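Side-chain contacts in CrataBL (Crataeva tapia, PDB 4IHZ), which inhibits trypsin and probably, more strongly, factor Xa, and probably also acts as a lectin for glucose and N-acetylglucosamine: residues Thr104-Leu108 with Gly109-Arg113; Val62-Leu65 with Ser66-Leu69. One frame throughout, in Å; residues are numbered along the deposited sequence.

In the fold
Contacts 1 and 2 lie in two loops of the beta-trefoil, and the two illustrate how different chemistry can shape such loops. Contact 1 forms in the loop leading into strand 112-117, contact 2 in the loop leading into strand 69-72, with centres about 13 Å apart. Both are partly buried, each pairing exposed residues with buried ones. They meet beside strands 69-72 and 112-117: Phe-112 O probably accepts a hydrogen bond from Leu-69 N, and Arg-113 NE of strand 112-117 probably bonds Asn-68 OD1, just before strand 69-72. Contact 1 is mainly polar, centred on one carbonyl oxygen, and its loop also touches the second subunit; contact 2 relies on apolar packing, a CH-pi contact and a water.

Contact 1 (Thr104-Leu108 with Gly109-Arg113); sequences TFRSL and GSWFR
Ser-107 and Ser-110 close a type I beta turn in the beta-trefoil loop before strand 112-117, and Ser-107 also ends a type II turn from Thr-104. Ser-107 O takes two bonds from Ser-110: the hydroxyl OG donates at 2.6 Å, in the carbonyl plane on a lone pair, whereas the backbone N comes from above that plane. With chi1 at 70°, Ser-110 OG sits between its own backbone N and carbonyl carbon, where it can reach back across the turn.

Trp-111 extends this contact. From CB, its chi1 of -62° turns CG beside the backbone N and lays the indole along the earlier turn. CD1 passes 3.4 Å from Ser-107 O; NE1 also comes near that oxygen, but at an angle too poor for a hydrogen bond. Farther along the ring, CZ2 packs 3.5 Å from Arg-106 CA, and CH2, at the far end, meets Arg-106 CG at 3.9 Å. One indole face has Ser-110 OG over its centre, 3.6 Å above the plane. At the edge, in plane, NE1 donates to a water 3.0 Å away, and that water in turn donates to Arg-106 O.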
# COMPACT_ATOMS: atom_id res chain seq x y z
N THR A 104 6.15 4.59 -0.44
CA THR A 104 5.60 4.91 -1.76
C THR A 104 6.72 4.69 -2.78
O THR A 104 7.85 5.12 -2.54
CB THR A 104 5.07 6.37 -1.77
OG1 THR A 104 4.01 6.49 -0.82
CG2 THR A 104 4.49 6.74 -3.13
N PHE A 105 6.44 3.98 -3.89
CA PHE A 105 7.49 3.76 -4.90
C PHE A 105 8.06 5.10 -5.39
O PHE A 105 7.32 6.06 -5.69
CB PHE A 105 6.95 3.03 -6.13
CG PHE A 105 6.88 1.52 -6.01
CD1 PHE A 105 7.94 0.78 -5.50
CD2 PHE A 105 5.77 0.85 -6.52
CE1 PHE A 105 7.84 -0.63 -5.44
CE2 PHE A 105 5.64 -0.54 -6.46
CZ PHE A 105 6.70 -1.29 -5.93
N ARG A 106 9.39 5.15 -5.46
CA ARG A 106 10.14 6.25 -6.06
C ARG A 106 10.03 7.55 -5.27
O ARG A 106 10.46 8.61 -5.76
CB ARG A 106 9.80 6.44 -7.54
CG ARG A 106 10.16 5.27 -8.45
CD ARG A 106 9.67 5.47 -9.89
NE ARG A 106 8.21 5.41 -9.95
CZ ARG A 106 7.49 4.29 -9.93
NH1 ARG A 106 8.08 3.09 -9.88
NH2 ARG A 106 6.17 4.36 -9.98
N SER A 107 9.49 7.48 -4.06
CA SER A 107 9.41 8.65 -3.19
C SER A 107 10.77 8.96 -2.56
O SER A 107 11.70 8.11 -2.52
CB SER A 107 8.32 8.50 -2.12
OG SER A 107 8.78 7.66 -1.08
N LEU A 108 10.92 10.19 -2.10
CA LEU A 108 12.20 10.61 -1.51
C LEU A 108 12.69 9.72 -0.39
O LEU A 108 13.91 9.58 -0.22
CB LEU A 108 12.12 12.04 -0.96
CG LEU A 108 12.17 13.17 -1.96
CD1 LEU A 108 12.36 14.43 -1.14
CD2 LEU A 108 13.33 12.95 -2.93
N GLY A 109 11.75 9.13 0.36
CA GLY A 109 12.09 8.39 1.56
C GLY A 109 12.19 6.90 1.29
O GLY A 109 12.44 6.14 2.21
N SER A 110 12.06 6.49 0.02
CA SER A 110 11.90 5.08 -0.39
C SER A 110 13.20 4.36 -0.74
O SER A 110 13.20 3.17 -1.03
CB SER A 110 11.02 4.98 -1.67
OG SER A 110 11.68 5.50 -2.85
N TRP A 111 14.30 5.11 -0.82
CA TRP A 111 15.49 4.57 -1.45
C TRP A 111 16.43 3.84 -0.50
O TRP A 111 16.90 4.39 0.52
CB TRP A 111 16.26 5.70 -2.16
CG TRP A 111 15.43 6.34 -3.27
CD1 TRP A 111 14.94 7.62 -3.30
CD2 TRP A 111 14.96 5.71 -4.47
NE1 TRP A 111 14.23 7.84 -4.46
CE2 TRP A 111 14.22 6.69 -5.20
CE3 TRP A 111 15.09 4.42 -5.02
CZ2 TRP A 111 13.63 6.43 -6.45
CZ3 TRP A 111 14.50 4.15 -6.27
CH2 TRP A 111 13.77 5.15 -6.96
N PHE A 112 16.70 2.59 -0.86
CA PHE A 112 17.72 1.79 -0.18
C PHE A 112 18.78 1.41 -1.20
O PHE A 112 18.58 1.59 -2.41
CB PHE A 112 17.08 0.51 0.38
CG PHE A 112 16.07 0.75 1.46
CD1 PHE A 112 16.43 0.59 2.80
CD2 PHE A 112 14.74 1.12 1.14
CE1 PHE A 112 15.51 0.79 3.81
CE2 PHE A 112 13.80 1.33 2.14
CZ PHE A 112 14.16 1.15 3.48
N ARG A 113 19.89 0.85 -0.73
CA ARG A 113 20.84 0.23 -1.63
C ARG A 113 21.34 -1.05 -1.00
O ARG A 113 21.32 -1.19 0.22
CB ARG A 113 22.07 1.14 -1.89
CG ARG A 113 21.67 2.48 -2.50
CD ARG A 113 22.88 3.39 -2.66
NE ARG A 113 22.39 4.66 -3.18
CZ ARG A 113 23.17 5.63 -3.65
NH1 ARG A 113 24.49 5.48 -3.66
NH2 ARG A 113 22.60 6.73 -4.10
O HOH W 1 12.82 10.41 -5.06
O HOH W 2 9.04 9.92 1.26
O HOH W 3 15.12 7.47 0.78

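Contact 2 (Val62-Leu65 with Ser66-Leu69); sequences VVPL and SHNL
Between Val-63 and Leu-69 the chain doubles back, bringing their CA atoms to 8.2 Å without any direct hydrogen bond from one half of the bend to the other. Ser-66, whose phi of 58° is in the left-handed region, carries the chain through the reversal. The bend belongs to the loop joining strands 52-55 and 69-72, which in Kunitz-type inhibitors of this fold commonly bears the reactive site. In place of a direct bond, a water spans the opening: it accepts from His-67 N at 3.1 Å and can donate to Pro-64 O at 2.8 Å. Backbone bonds of Ser-66 with Ile-114 and of Leu-69 with Phe-112 also tie the bend to strand 112-117.

The side chains close the bend at two levels. On one, Pro-64 lies against His-67, CB meeting CB at 3.9 Å, while the proline CG stands over one face of the imidazole, 4.2 Å from its centroid and 26° off the normal, a CH-pi contact. His-67 CG is anti to the backbone N (chi1 171°), and this torsion swings the ring over toward the proline. On the other level, Val-63 CG1 touches Leu-69 CD2 at 3.6 Å, the two side chains crossing at about a right angle. Both also pack on Phe-53 of strand 52-55, so this pair continues into the buried part of the protein.

Between the two halves, then, the water serves the backbone polar atoms while the apolar and CH-pi pairs join the side chains, a contact that probably depends more on close fit than on charge.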
# COMPACT_ATOMS: atom_id res chain seq x y z
N VAL A 62 19.31 -7.08 -13.86
CA VAL A 62 20.15 -7.35 -12.70
C VAL A 62 20.12 -6.12 -11.81
O VAL A 62 20.26 -4.99 -12.27
CB VAL A 62 21.61 -7.67 -13.14
CG1 VAL A 62 22.55 -7.79 -11.94
CG2 VAL A 62 21.63 -8.95 -13.96
N VAL A 63 19.91 -6.34 -10.52
CA VAL A 63 19.95 -5.28 -9.54
C VAL A 63 21.40 -4.81 -9.31
O VAL A 63 22.23 -5.60 -8.86
CB VAL A 63 19.37 -5.79 -8.21
CG1 VAL A 63 19.49 -4.76 -7.11
CG2 VAL A 63 17.92 -6.24 -8.39
N PRO A 64 21.70 -3.53 -9.59
CA PRO A 64 23.08 -3.08 -9.37
C PRO A 64 23.32 -2.82 -7.91
O PRO A 64 22.42 -2.39 -7.20
CB PRO A 64 23.17 -1.76 -10.14
CG PRO A 64 21.88 -1.58 -10.81
CD PRO A 64 20.87 -2.45 -10.15
N LEU A 65 24.55 -3.11 -7.46
CA LEU A 65 24.96 -2.78 -6.11
C LEU A 65 25.23 -1.30 -6.05
O LEU A 65 25.56 -0.66 -7.07
CB LEU A 65 26.25 -3.54 -5.78
CG LEU A 65 26.10 -5.07 -5.86
CD1 LEU A 65 27.39 -5.81 -5.52
CD2 LEU A 65 24.97 -5.57 -4.97
N SER A 66 25.14 -0.74 -4.84
CA SER A 66 25.50 0.64 -4.59
C SER A 66 24.70 1.62 -5.44
O SER A 66 25.20 2.67 -5.86
CB SER A 66 27.03 0.84 -4.77
OG SER A 66 27.70 0.14 -3.75
N HIS A 67 23.42 1.28 -5.67
CA HIS A 67 22.54 2.04 -6.58
C HIS A 67 21.12 2.05 -5.99
O HIS A 67 20.64 1.03 -5.51
CB HIS A 67 22.56 1.36 -7.96
CG HIS A 67 21.55 1.89 -8.93
ND1 HIS A 67 21.86 2.85 -9.87
CD2 HIS A 67 20.24 1.58 -9.12
CE1 HIS A 67 20.78 3.11 -10.59
NE2 HIS A 67 19.79 2.35 -10.16
N ASN A 68 20.48 3.22 -5.99
CA ASN A 68 19.11 3.36 -5.42
C ASN A 68 18.17 2.30 -5.91
O ASN A 68 18.08 2.04 -7.12
CB ASN A 68 18.52 4.72 -5.83
CG ASN A 68 19.14 5.89 -5.09
OD1 ASN A 68 19.78 5.72 -4.06
ND2 ASN A 68 18.93 7.10 -5.63
N LEU A 69 17.43 1.70 -4.98
CA LEU A 69 16.36 0.79 -5.32
C LEU A 69 15.23 0.92 -4.30
O LEU A 69 15.41 1.51 -3.21
CB LEU A 69 16.85 -0.66 -5.37
CG LEU A 69 17.74 -1.13 -4.22
CD1 LEU A 69 16.82 -1.49 -3.05
CD2 LEU A 69 18.55 -2.35 -4.64
O HOH W 4 21.90 -1.25 -4.70